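Local coordinates for neuraminidase (PDB 4K3Y), which is a neuraminidase-like surface protein of a bat influenza A virus, built as a beta propeller like viral sialidases, though its own enzymatic activity is uncertain, at residues 32-36 with 342-346; 53-59 with 78-84; 172-176 with 224-228; 236-240 with 289-293. All blocks are in the same frame, centred on the assembly; numbering follows the deposited sequence.

Contact 1 of 4, residues 32-36 with 342-346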
loop_
_atom_site.group_PDB
_atom_site.type_symbol
_atom_site.label_atom_id
_atom_site.label_comp_id
_atom_site.label_asym_id
_atom_site.label_seq_id
_atom_site.Cartn_x
_atom_site.Cartn_y
_atom_site.Cartn_z
ATOM N N GLY C 32 3.375 -24.108 -12.696
ATOM C CA GLY C 32 3.794 -23.536 -13.961
ATOM C C GLY C 32 4.975 -22.610 -13.764
ATOM O O GLY C 32 5.727 -22.748 -12.783
ATOM N N LYS C 33 5.148 -21.667 -14.684
ATOM C CA LYS C 33 6.258 -20.724 -14.567
ATOM C C LYS C 33 5.940 -19.542 -13.658
ATOM O O LYS C 33 4.837 -18.973 -13.717
ATOM C CB LYS C 33 6.650 -20.204 -15.942
ATOM C CG LYS C 33 6.700 -21.291 -16.987
ATOM C CD LYS C 33 8.095 -21.855 -17.174
ATOM C CE LYS C 33 8.070 -22.930 -18.234
ATOM N NZ LYS C 33 7.128 -24.013 -17.828
ATOM N N ILE C 34 6.906 -19.175 -12.818
ATOM C CA ILE C 34 6.840 -17.904 -12.098
ATOM C C ILE C 34 6.916 -16.729 -13.073
ATOM O O ILE C 34 7.796 -16.704 -13.946
ATOM C CB ILE C 34 8.004 -17.746 -11.111
ATOM C CG1 ILE C 34 8.020 -18.904 -10.114
ATOM C CG2 ILE C 34 7.905 -16.395 -10.390
ATOM C CD1 ILE C 34 9.104 -18.773 -9.045
ATOM N N PRO C 35 5.991 -15.755 -12.932
ATOM C CA PRO C 35 6.030 -14.495 -13.694
ATOM C C PRO C 35 7.349 -13.728 -13.517
ATOM O O PRO C 35 7.943 -13.740 -12.427
ATOM C CB PRO C 35 4.863 -13.693 -13.101
ATOM C CG PRO C 35 3.894 -14.731 -12.653
ATOM C CD PRO C 35 4.760 -15.867 -12.125
ATOM N N ASP C 36 7.795 -13.068 -14.583
ATOM C CA ASP C 36 9.115 -12.445 -14.600
ATOM C C ASP C 36 9.191 -11.206 -13.699
ATOM O O ASP C 36 10.284 -10.783 -13.297
ATOM C CB ASP C 36 9.529 -12.096 -16.038
ATOM C CG ASP C 36 9.787 -13.334 -16.898
ATOM O OD1 ASP C 36 10.262 -14.356 -16.353
ATOM O OD2 ASP C 36 9.516 -13.283 -18.124
ATOM N N ALA C 342 11.829 -24.055 -8.981
ATOM C CA ALA C 342 10.927 -23.631 -10.059
ATOM C C ALA C 342 11.640 -22.820 -11.151
ATOM O O ALA C 342 12.854 -22.596 -11.097
ATOM C CB ALA C 342 9.758 -22.838 -9.488
ATOM N N THR C 343 10.879 -22.364 -12.139
ATOM C CA THR C 343 11.462 -21.688 -13.296
ATOM C C THR C 343 10.631 -20.470 -13.666
ATOM O O THR C 343 9.406 -20.516 -13.587
ATOM C CB THR C 343 11.505 -22.647 -14.504
ATOM O OG1 THR C 343 12.037 -23.909 -14.082
ATOM C CG2 THR C 343 12.367 -22.093 -15.613
ATOM N N THR C 344 11.285 -19.383 -14.072
ATOM C CA THR C 344 10.551 -18.175 -14.472
ATOM C C THR C 344 10.102 -18.303 -15.909
ATOM O O THR C 344 10.543 -19.206 -16.615
ATOM C CB THR C 344 11.362 -16.873 -14.295
ATOM O OG1 THR C 344 12.466 -16.845 -15.215
ATOM C CG2 THR C 344 11.856 -16.746 -12.854
ATOM N N LYS C 345 9.218 -17.412 -16.340
ATOM C CA LYS C 345 8.695 -17.486 -17.697
ATOM C C LYS C 345 9.831 -17.342 -18.716
ATOM O O LYS C 345 9.830 -17.989 -19.772
ATOM C CB LYS C 345 7.607 -16.434 -17.928
ATOM C CG LYS C 345 6.781 -16.704 -19.163
ATOM C CD LYS C 345 6.150 -15.438 -19.709
ATOM C CE LYS C 345 6.247 -15.417 -21.227
ATOM N NZ LYS C 345 5.220 -14.545 -21.857
ATOM N N ALA C 346 10.810 -16.517 -18.360
ATOM C CA ALA C 346 12.003 -16.293 -19.172
ATOM C C ALA C 346 12.909 -17.514 -19.238
ATOM O O ALA C 346 13.691 -17.664 -20.178
ATOM C CB ALA C 346 12.781 -15.120 -18.627
#
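Ile34 and Thr344 bring two backbones within 4.4 Å of each other, CA to CA, and this single bridge is the close-packed heart of the contact. The backbone of Ile34 is held twice: its N donates to Thr343 O at 2.9 Å, and its O accepts from Lys345 N, also at 2.9 Å. Thr344 CA lies 3.2 Å from Ile34 O and adds a CA-H...O contact. With CG1 beside the backbone N (chi1 -57°), Ile34 carries CD1 to within 4.1 Å of Ala342 CB. Here a branched apolar chain and a small methyl suit a buried spot, where both also touch Asp352 on strand 349-359.

Strand 335-343 is an inner strand of a four-stranded propeller blade, and the segment 32-36 follows strand 20-26, the edge strand that the N-terminal part of the chain lends to that same blade. Pro35, turned away from strand 335-343, packs on Tyr62 of the second subunit.

Toward solvent the fit slackens into polar and aliphatic contacts. Asp36 reaches across to the loop after strand 335-343, where OD1 accepts from Ala346 N at 3.0 Å through its syn lone pair; a short carboxylate suits a site beside the backbone N-H of Ala346. Its side chain crosses that of Lys345 at about a right angle, yet the charges stay apart, with Asp36 OD2 5.8 Å from Lys345 NZ. Lys33 lays its CD 3.6 Å from Thr344 O, while its amine leads away from the contact, as befits a long charged chain at an exposed rim.

Contact 2 of 4, residues 53-59 with 78-84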
loop_
_atom_site.group_PDB
_atom_site.type_symbol
_atom_site.label_atom_id
_atom_site.label_comp_id
_atom_site.label_asym_id
_atom_site.label_seq_id
_atom_site.Cartn_x
_atom_site.Cartn_y
_atom_site.Cartn_z
ATOM N N CYS C 53 0.769 -13.761 8.632
ATOM C CA CYS C 53 1.928 -14.598 8.352
ATOM C C CYS C 53 2.775 -13.898 7.297
ATOM O O CYS C 53 2.237 -13.395 6.302
ATOM C CB CYS C 53 1.485 -15.979 7.868
ATOM S SG CYS C 53 0.879 -17.006 9.205
ATOM N N ARG C 54 4.089 -13.828 7.509
ATOM C CA ARG C 54 4.959 -13.254 6.476
ATOM C C ARG C 54 5.922 -14.273 5.891
ATOM O O ARG C 54 6.394 -15.191 6.576
ATOM C CB ARG C 54 5.730 -12.012 6.961
ATOM C CG ARG C 54 4.840 -10.821 7.298
ATOM C CD ARG C 54 5.635 -9.550 7.597
ATOM N NE ARG C 54 6.212 -8.912 6.401
ATOM C CZ ARG C 54 5.510 -8.305 5.436
ATOM N NH1 ARG C 54 4.181 -8.263 5.493
ATOM N NH2 ARG C 54 6.133 -7.744 4.396
ATOM N N ARG C 55 6.186 -14.086 4.604
ATOM C CA ARG C 55 7.129 -14.887 3.837
ATOM C C ARG C 55 8.454 -14.131 3.793
ATOM O O ARG C 55 8.601 -13.149 3.045
ATOM C CB ARG C 55 6.626 -15.051 2.395
ATOM C CG ARG C 55 7.123 -16.296 1.714
ATOM C CD ARG C 55 7.836 -16.027 0.412
ATOM N NE ARG C 55 6.969 -16.259 -0.746
ATOM C CZ ARG C 55 7.387 -16.578 -1.973
ATOM N NH1 ARG C 55 8.675 -16.738 -2.234
ATOM N NH2 ARG C 55 6.502 -16.754 -2.946
ATOM N N PHE C 56 9.411 -14.574 4.593
ATOM C CA PHE C 56 10.741 -14.004 4.544
ATOM C C PHE C 56 11.614 -14.720 3.528
ATOM O O PHE C 56 11.450 -15.922 3.285
ATOM C CB PHE C 56 11.358 -14.062 5.922
ATOM C CG PHE C 56 10.724 -13.122 6.874
ATOM C CD1 PHE C 56 9.517 -13.439 7.483
ATOM C CD2 PHE C 56 11.308 -11.890 7.126
ATOM C CE1 PHE C 56 8.921 -12.554 8.341
ATOM C CE2 PHE C 56 10.715 -11.003 7.981
ATOM C CZ PHE C 56 9.521 -11.330 8.594
ATOM N N PHE C 57 12.538 -13.973 2.937
ATOM C CA PHE C 57 13.458 -14.539 1.959
ATOM C C PHE C 57 14.645 -13.622 1.664
ATOM O O PHE C 57 14.685 -12.449 2.084
ATOM C CB PHE C 57 12.733 -14.860 0.651
ATOM C CG PHE C 57 12.132 -13.663 -0.015
ATOM C CD1 PHE C 57 12.882 -12.890 -0.902
ATOM C CD2 PHE C 57 10.813 -13.307 0.231
ATOM C CE1 PHE C 57 12.324 -11.784 -1.530
ATOM C CE2 PHE C 57 10.249 -12.192 -0.393
ATOM C CZ PHE C 57 11.005 -11.434 -1.273
ATOM N N VAL C 58 15.613 -14.183 0.941
ATOM C CA VAL C 58 16.754 -13.427 0.443
ATOM C C VAL C 58 16.609 -13.322 -1.073
ATOM O O VAL C 58 16.192 -14.276 -1.722
ATOM C CB VAL C 58 18.080 -14.097 0.849
ATOM C CG1 VAL C 58 19.271 -13.350 0.249
ATOM C CG2 VAL C 58 18.186 -14.160 2.388
ATOM N N SER C 59 16.912 -12.158 -1.641
ATOM C CA SER C 59 16.638 -11.923 -3.064
ATOM C C SER C 59 17.802 -12.336 -3.957
ATOM O O SER C 59 18.935 -12.476 -3.487
ATOM C CB SER C 59 16.409 -10.458 -3.304
ATOM O OG SER C 59 17.613 -9.774 -3.019
ATOM N N ASN C 78 19.943 -8.941 -0.420
ATOM C CA ASN C 78 19.216 -8.391 0.735
ATOM C C ASN C 78 18.120 -9.295 1.281
ATOM O O ASN C 78 17.716 -10.260 0.621
ATOM C CB ASN C 78 18.632 -7.007 0.404
ATOM C CG ASN C 78 19.702 -5.951 0.269
ATOM O OD1 ASN C 78 20.517 -5.759 1.175
ATOM N ND2 ASN C 78 19.727 -5.273 -0.870
ATOM N N VAL C 79 17.651 -8.987 2.491
ATOM C CA VAL C 79 16.523 -9.713 3.093
ATOM C C VAL C 79 15.204 -8.967 2.921
ATOM O O VAL C 79 15.116 -7.755 3.149
ATOM C CB VAL C 79 16.736 -10.020 4.593
ATOM C CG1 VAL C 79 15.648 -10.972 5.084
ATOM C CG2 VAL C 79 18.128 -10.631 4.834
ATOM N N TYR C 80 14.181 -9.695 2.497
ATOM C CA TYR C 80 12.870 -9.101 2.272
ATOM C C TYR C 80 11.801 -9.944 2.930
ATOM O O TYR C 80 12.059 -11.077 3.342
ATOM C CB TYR C 80 12.569 -8.998 0.771
ATOM C CG TYR C 80 13.478 -8.045 0.040
ATOM C CD1 TYR C 80 14.718 -8.464 -0.451
ATOM C CD2 TYR C 80 13.102 -6.718 -0.162
ATOM C CE1 TYR C 80 15.553 -7.585 -1.127
ATOM C CE2 TYR C 80 13.935 -5.833 -0.834
ATOM C CZ TYR C 80 15.157 -6.267 -1.316
ATOM O OH TYR C 80 15.980 -5.386 -1.986
ATOM N N SER C 81 10.602 -9.383 3.027
ATOM C CA SER C 81 9.432 -10.148 3.426
ATOM C C SER C 81 8.266 -9.655 2.594
ATOM O O SER C 81 8.313 -8.534 2.074
ATOM C CB SER C 81 9.142 -10.001 4.924
ATOM O OG SER C 81 8.739 -8.684 5.244
ATOM N N VAL C 82 7.252 -10.508 2.432
ATOM C CA VAL C 82 5.936 -10.086 1.951
ATOM C C VAL C 82 4.890 -10.718 2.851
ATOM O O VAL C 82 5.194 -11.619 3.632
ATOM C CB VAL C 82 5.655 -10.512 0.491
ATOM C CG1 VAL C 82 6.640 -9.839 -0.469
ATOM C CG2 VAL C 82 5.701 -12.032 0.370
ATOM N N LYS C 83 3.661 -10.238 2.771
ATOM C CA LYS C 83 2.602 -10.898 3.505
ATOM C C LYS C 83 2.384 -12.209 2.779
ATOM O O LYS C 83 2.260 -12.210 1.544
ATOM C CB LYS C 83 1.335 -10.054 3.463
ATOM C CG LYS C 83 0.211 -10.540 4.341
ATOM C CD LYS C 83 -1.073 -9.915 3.850
ATOM C CE LYS C 83 -2.194 -10.000 4.865
ATOM N NZ LYS C 83 -3.392 -9.289 4.324
ATOM N N LEU C 84 2.390 -13.323 3.514
ATOM C CA LEU C 84 2.121 -14.628 2.894
ATOM C C LEU C 84 0.778 -14.611 2.171
ATOM O O LEU C 84 -0.259 -14.348 2.787
ATOM C CB LEU C 84 2.127 -15.754 3.923
ATOM C CG LEU C 84 1.775 -17.131 3.340
ATOM C CD1 LEU C 84 2.889 -17.678 2.443
ATOM C CD2 LEU C 84 1.456 -18.119 4.459
#
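Arg55 with Val82 and Phe57 with Tyr80 are the hydrogen-bonded pairs of two antiparallel strands whose axes approach to 4.5 Å at 153°. Between them Phe56 faces Ser81 in a non-hydrogen-bonded pair, CA atoms 4.2 Å apart. Tyr80 N gives Phe57 O a nearly straight bond of 2.8 Å, and Leu84 N to Cys53 O continues the pairing past the strand end. These are the two central strands of a propeller blade, between 40-48 and 94-98; the disulfide from Cys53 to Cys48 ties the hairpin of the first two strands.

The guanidinium of Arg54 grips Ser81 OG side-on with two nitrogens, NE at 2.8 Å and NH2 at 2.9 Å. The hydroxyl lies in the guanidinium plane, and its oxygen also bonds Glu96. A bend at chi3 (74°) swings the group over the neighbouring strand, with Val82 and Lys83 backbone under one face, while NH1 pairs with Glu52. Ser81 is small enough for its CB to sit over the face of Phe56, 3.7 Å from the centroid; Phe45 and Trp111 also meet that ring. On the face carrying Arg55, Phe57, Tyr80 and Val82, Tyr80 CB covers the Phe57 ring, and Val82 CG1 meets the same ring at its edge, 4.3 Å from CE2.

Contact 3 of 4, residues 172-176 with 224-228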
loop_
_atom_site.group_PDB
_atom_site.type_symbol
_atom_site.label_atom_id
_atom_site.label_comp_id
_atom_site.label_asym_id
_atom_site.label_seq_id
_atom_site.Cartn_x
_atom_site.Cartn_y
_atom_site.Cartn_z
ATOM N N ARG C 172 24.611 -22.646 19.647
ATOM C CA ARG C 172 24.231 -21.884 20.827
ATOM C C ARG C 172 22.756 -21.523 20.868
ATOM O O ARG C 172 22.154 -21.168 19.850
ATOM C CB ARG C 172 25.071 -20.614 20.920
ATOM C CG ARG C 172 26.501 -20.871 21.357
ATOM C CD ARG C 172 27.266 -19.578 21.427
ATOM N NE ARG C 172 28.592 -19.760 22.005
ATOM C CZ ARG C 172 29.415 -18.755 22.295
ATOM N NH1 ARG C 172 29.030 -17.501 22.062
ATOM N NH2 ARG C 172 30.615 -19.000 22.823
ATOM N N LEU C 173 22.187 -21.619 22.062
ATOM C CA LEU C 173 20.814 -21.200 22.310
ATOM C C LEU C 173 20.774 -19.727 22.740
ATOM O O LEU C 173 21.350 -19.356 23.755
ATOM C CB LEU C 173 20.203 -22.078 23.398
ATOM C CG LEU C 173 18.848 -22.689 23.068
ATOM C CD1 LEU C 173 18.236 -23.311 24.315
ATOM C CD2 LEU C 173 17.916 -21.640 22.462
ATOM N N TYR C 174 20.101 -18.884 21.963
ATOM C CA TYR C 174 19.998 -17.467 22.310
ATOM C C TYR C 174 18.593 -17.078 22.774
ATOM O O TYR C 174 17.591 -17.460 22.160
ATOM C CB TYR C 174 20.437 -16.572 21.142
ATOM C CG TYR C 174 21.938 -16.501 20.953
ATOM C CD1 TYR C 174 22.614 -17.487 20.238
ATOM C CD2 TYR C 174 22.679 -15.450 21.484
ATOM C CE1 TYR C 174 23.980 -17.438 20.062
ATOM C CE2 TYR C 174 24.055 -15.395 21.312
ATOM C CZ TYR C 174 24.697 -16.396 20.598
ATOM O OH TYR C 174 26.059 -16.371 20.407
ATOM N N ARG C 175 18.530 -16.324 23.868
ATOM C CA ARG C 175 17.274 -15.750 24.327
ATOM C C ARG C 175 17.320 -14.250 24.052
ATOM O O ARG C 175 18.348 -13.607 24.280
ATOM C CB ARG C 175 17.057 -16.045 25.814
ATOM C CG ARG C 175 16.598 -14.844 26.655
ATOM C CD ARG C 175 16.217 -15.197 28.099
ATOM N NE ARG C 175 17.200 -16.045 28.773
ATOM C CZ ARG C 175 16.899 -17.206 29.354
ATOM N NH1 ARG C 175 15.643 -17.646 29.341
ATOM N NH2 ARG C 175 17.845 -17.925 29.945
ATOM N N LEU C 176 16.222 -13.697 23.544
ATOM C CA LEU C 176 16.198 -12.284 23.173
ATOM C C LEU C 176 14.974 -11.553 23.679
ATOM O O LEU C 176 13.839 -12.028 23.546
ATOM C CB LEU C 176 16.263 -12.121 21.657
ATOM C CG LEU C 176 17.526 -12.622 20.965
ATOM C CD1 LEU C 176 17.135 -13.174 19.618
ATOM C CD2 LEU C 176 18.544 -11.504 20.800
ATOM N N PHE C 224 13.586 -27.620 24.726
ATOM C CA PHE C 224 14.096 -26.779 25.805
ATOM C C PHE C 224 13.029 -25.827 26.347
ATOM O O PHE C 224 12.089 -25.458 25.631
ATOM C CB PHE C 224 15.330 -25.986 25.349
ATOM C CG PHE C 224 15.059 -25.028 24.222
ATOM C CD1 PHE C 224 15.168 -25.442 22.904
ATOM C CD2 PHE C 224 14.697 -23.702 24.481
ATOM C CE1 PHE C 224 14.921 -24.549 21.863
ATOM C CE2 PHE C 224 14.447 -22.801 23.441
ATOM C CZ PHE C 224 14.563 -23.219 22.139
ATOM N N ASP C 225 13.174 -25.444 27.615
ATOM C CA ASP C 225 12.273 -24.469 28.223
ATOM C C ASP C 225 12.987 -23.136 28.398
ATOM O O ASP C 225 14.142 -22.991 27.972
ATOM C CB ASP C 225 11.677 -24.980 29.547
ATOM C CG ASP C 225 12.727 -25.551 30.493
ATOM O OD1 ASP C 225 13.796 -24.923 30.658
ATOM O OD2 ASP C 225 12.473 -26.630 31.077
ATOM N N GLN C 226 12.303 -22.172 29.020
ATOM C CA GLN C 226 12.819 -20.807 29.127
ATOM C C GLN C 226 14.046 -20.695 30.028
ATOM O O GLN C 226 14.800 -19.722 29.936
ATOM C CB GLN C 226 11.725 -19.837 29.583
ATOM C CG GLN C 226 10.972 -20.252 30.834
ATOM C CD GLN C 226 9.788 -19.345 31.110
ATOM O OE1 GLN C 226 9.747 -18.199 30.659
ATOM N NE2 GLN C 226 8.812 -19.857 31.848
ATOM N N SER C 227 14.247 -21.694 30.886
ATOM C CA SER C 227 15.405 -21.724 31.775
ATOM C C SER C 227 16.633 -22.338 31.093
ATOM O O SER C 227 17.634 -22.623 31.746
ATOM C CB SER C 227 15.062 -22.470 33.073
ATOM O OG SER C 227 14.317 -23.650 32.823
ATOM N N PHE C 228 16.541 -22.523 29.776
ATOM C CA PHE C 228 17.573 -23.194 28.972
ATOM C C PHE C 228 17.894 -24.617 29.429
ATOM O O PHE C 228 19.025 -25.097 29.300
ATOM C CB PHE C 228 18.853 -22.361 28.868
ATOM C CG PHE C 228 18.731 -21.185 27.949
ATOM C CD1 PHE C 228 17.675 -21.091 27.052
ATOM C CD2 PHE C 228 19.673 -20.169 27.978
ATOM C CE1 PHE C 228 17.561 -20.002 26.200
ATOM C CE2 PHE C 228 19.563 -19.074 27.128
ATOM C CZ PHE C 228 18.508 -18.998 26.237
#
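Leu173 puts its CD1 over the face of Phe224, 3.7 Å from the ring centroid and 18° off the normal, and the same methyl comes within 3.6 Å of Phe228 CD1. The other methyl, CD2, also reaches Phe224 near CZ, so the fork of a leucine suits the place. Phe228 is covered on both sides, by Leu173 CB on one face and by Arg175 NH2 on the other.

The cation-pi interaction is the second element. The guanidinium of Arg175 lies nearly flat on Phe228, planes 23° apart and CZ 4.0 Å from the ring centroid. Arg175 turns sharply about CG-CD (chi3 47°), which brings this flat, charged group over the ring while its NE bonds to Ala182 O.

Among the polar contacts, Gln226 O lies at the edge of the Arg175 guanidinium, next to NH1, but the modelled separation is too short to be relied on. A type I turn from Asp225 to Phe228 is closed by Phe228 N to Asp225 O; within it Ser227 OG donates to Asp225 OD1 at 2.6 Å, from above the carboxylate plane.

Here two adjacent propeller blades meet through side chains, with no backbone-to-backbone bond between the segments: strand 170-177 belongs to one blade, and the turn joins strands 221-224 and 230-233 of the next.

Contact 4 of 4, residues 236-240 with 289-293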
loop_
_atom_site.group_PDB
_atom_site.type_symbol
_atom_site.label_atom_id
_atom_site.label_comp_id
_atom_site.label_asym_id
_atom_site.label_seq_id
_atom_site.Cartn_x
_atom_site.Cartn_y
_atom_site.Cartn_z
ATOM N N CYS C 236 13.937 -42.889 16.966
ATOM C CA CYS C 236 14.155 -44.323 16.970
ATOM C C CYS C 236 13.443 -44.960 15.775
ATOM O O CYS C 236 13.146 -46.156 15.771
ATOM C CB CYS C 236 13.668 -44.914 18.301
ATOM S SG CYS C 236 14.521 -44.249 19.769
ATOM N N LEU C 237 13.190 -44.153 14.750
ATOM C CA LEU C 237 12.411 -44.603 13.599
ATOM C C LEU C 237 13.228 -44.784 12.315
ATOM O O LEU C 237 13.934 -43.878 11.861
ATOM C CB LEU C 237 11.239 -43.650 13.357
ATOM C CG LEU C 237 9.874 -44.075 13.909
ATOM C CD1 LEU C 237 10.007 -44.822 15.219
ATOM C CD2 LEU C 237 8.990 -42.862 14.097
ATOM N N GLY C 238 13.103 -45.971 11.733
ATOM C CA GLY C 238 13.831 -46.335 10.537
ATOM C C GLY C 238 13.320 -45.655 9.282
ATOM O O GLY C 238 13.854 -45.903 8.199
ATOM N N PHE C 239 12.289 -44.814 9.422
ATOM C CA PHE C 239 11.805 -43.948 8.329
ATOM C C PHE C 239 12.688 -42.693 8.234
ATOM O O PHE C 239 12.483 -41.705 8.949
ATOM C CB PHE C 239 10.348 -43.556 8.569
ATOM C CG PHE C 239 9.685 -42.875 7.394
ATOM C CD1 PHE C 239 9.351 -43.598 6.259
ATOM C CD2 PHE C 239 9.351 -41.518 7.444
ATOM C CE1 PHE C 239 8.715 -42.987 5.178
ATOM C CE2 PHE C 239 8.720 -40.899 6.363
ATOM C CZ PHE C 239 8.403 -41.632 5.229
ATOM N N LEU C 240 13.666 -42.744 7.341
ATOM C CA LEU C 240 14.760 -41.786 7.349
ATOM C C LEU C 240 14.373 -40.410 6.836
ATOM O O LEU C 240 14.002 -40.253 5.666
ATOM C CB LEU C 240 15.933 -42.340 6.537
ATOM C CG LEU C 240 16.498 -43.651 7.078
ATOM C CD1 LEU C 240 17.777 -44.027 6.346
ATOM C CD2 LEU C 240 16.739 -43.540 8.576
ATOM N N GLU C 289 6.526 -36.397 1.085
ATOM C CA GLU C 289 5.593 -37.251 1.806
ATOM C C GLU C 289 5.679 -36.891 3.276
ATOM O O GLU C 289 6.682 -36.340 3.730
ATOM C CB GLU C 289 5.883 -38.749 1.562
ATOM C CG GLU C 289 7.258 -39.253 2.076
ATOM C CD GLU C 289 7.663 -40.605 1.487
ATOM O OE1 GLU C 289 6.764 -41.435 1.196
ATOM O OE2 GLU C 289 8.881 -40.844 1.319
ATOM N N ILE C 290 4.608 -37.160 4.006
ATOM C CA ILE C 290 4.618 -36.967 5.448
ATOM C C ILE C 290 3.899 -38.160 6.077
ATOM O O ILE C 290 2.793 -38.542 5.668
ATOM C CB ILE C 290 4.049 -35.561 5.883
ATOM C CG1 ILE C 290 4.340 -35.287 7.362
ATOM C CG2 ILE C 290 2.548 -35.399 5.536
ATOM C CD1 ILE C 290 4.076 -33.841 7.795
ATOM N N TYR C 291 4.567 -38.772 7.046
ATOM C CA TYR C 291 4.146 -40.051 7.600
ATOM C C TYR C 291 3.698 -39.856 9.039
ATOM O O TYR C 291 4.435 -39.277 9.846
ATOM C CB TYR C 291 5.339 -41.003 7.557
ATOM C CG TYR C 291 5.022 -42.467 7.673
ATOM C CD1 TYR C 291 3.717 -42.923 7.774
ATOM C CD2 TYR C 291 6.043 -43.401 7.679
ATOM C CE1 TYR C 291 3.446 -44.277 7.883
ATOM C CE2 TYR C 291 5.786 -44.742 7.787
ATOM C CZ TYR C 291 4.493 -45.181 7.889
ATOM O OH TYR C 291 4.274 -46.532 8.000
ATOM N N LYS C 292 2.491 -40.326 9.358
ATOM C CA LYS C 292 1.961 -40.208 10.717
ATOM C C LYS C 292 2.365 -41.431 11.531
ATOM O O LYS C 292 2.328 -42.573 11.037
ATOM C CB LYS C 292 0.436 -40.082 10.707
ATOM C CG LYS C 292 -0.165 -39.688 12.058
ATOM C CD LYS C 292 -1.508 -40.382 12.334
ATOM C CE LYS C 292 -2.669 -39.728 11.598
ATOM N NZ LYS C 292 -3.929 -39.794 12.387
ATOM N N PHE C 293 2.761 -41.186 12.774
ATOM C CA PHE C 293 3.139 -42.256 13.683
ATOM C C PHE C 293 2.277 -42.174 14.936
ATOM O O PHE C 293 2.033 -41.081 15.460
ATOM C CB PHE C 293 4.631 -42.170 14.030
ATOM C CG PHE C 293 5.549 -42.514 12.875
ATOM C CD1 PHE C 293 5.874 -43.836 12.606
ATOM C CD2 PHE C 293 6.090 -41.519 12.063
ATOM C CE1 PHE C 293 6.713 -44.169 11.548
ATOM C CE2 PHE C 293 6.925 -41.848 11.008
ATOM C CZ PHE C 293 7.242 -43.181 10.753
#
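Tyr291 drives the edge of its ring into the face of Phe239 in a T-shaped pair, planes at 71° and centroids 4.8 Å apart; flat aromatic rings suit such a place because each offers both a face and an edge. CD2 is the atom that points in, above the centre of the Phe239 ring, while Tyr291 CB rests 3.6 Å from Phe239 CE2. Phe239 reaches this position because its CG stands opposite the backbone N (chi1 -170°), which sends the ring out from the loop over the strand.

Leu237 and Phe293 approach from opposite directions. Leu237 CD2, a methyl narrow enough to sit over the centre of a ring, lies almost exactly on the normal of Phe293, 3.5 Å from its centroid. The edge of that ring is turned to Phe239, with CZ 3.8 Å from Phe239 CB. Glu289 closes the far end of the Phe239 ring, its CD near the ring plane 4.0 Å from CZ, but its carboxylate is engaged by Arg278 and Asn307. Arg278 also makes a cation-pi contact with Phe239.

Strand 286-294 is an inner strand of a four-stranded propeller blade, between 273-279 and 306-311, whose Ile276 and Asn307 also touch Phe239; the loop preceding that blade, tied by the Cys236 to Cys253 disulfide, lies over it.

In the fold
The four contacts are spread round a six-bladed propeller. Contact 1 belongs to the blade that joins the two ends of the chain, and the other three are nested in the loop it closes; its Gly32 end lies about 7 Å from a bound N-acetylglucosamine. Contact 2 lies inside the blade that follows along the chain, its nearest atoms about 7 Å from contact 1. Contact 3 bridges two successive blades on the opposite side of the chain's centre from contact 1, their centres about 41 Å apart. Contact 4, where an inter-blade loop covers a strand, comes within about 17 Å of both contact 1 and contact 3, nearest atoms. None contains the calcium ligands Asn212, Asp216 and Gly262.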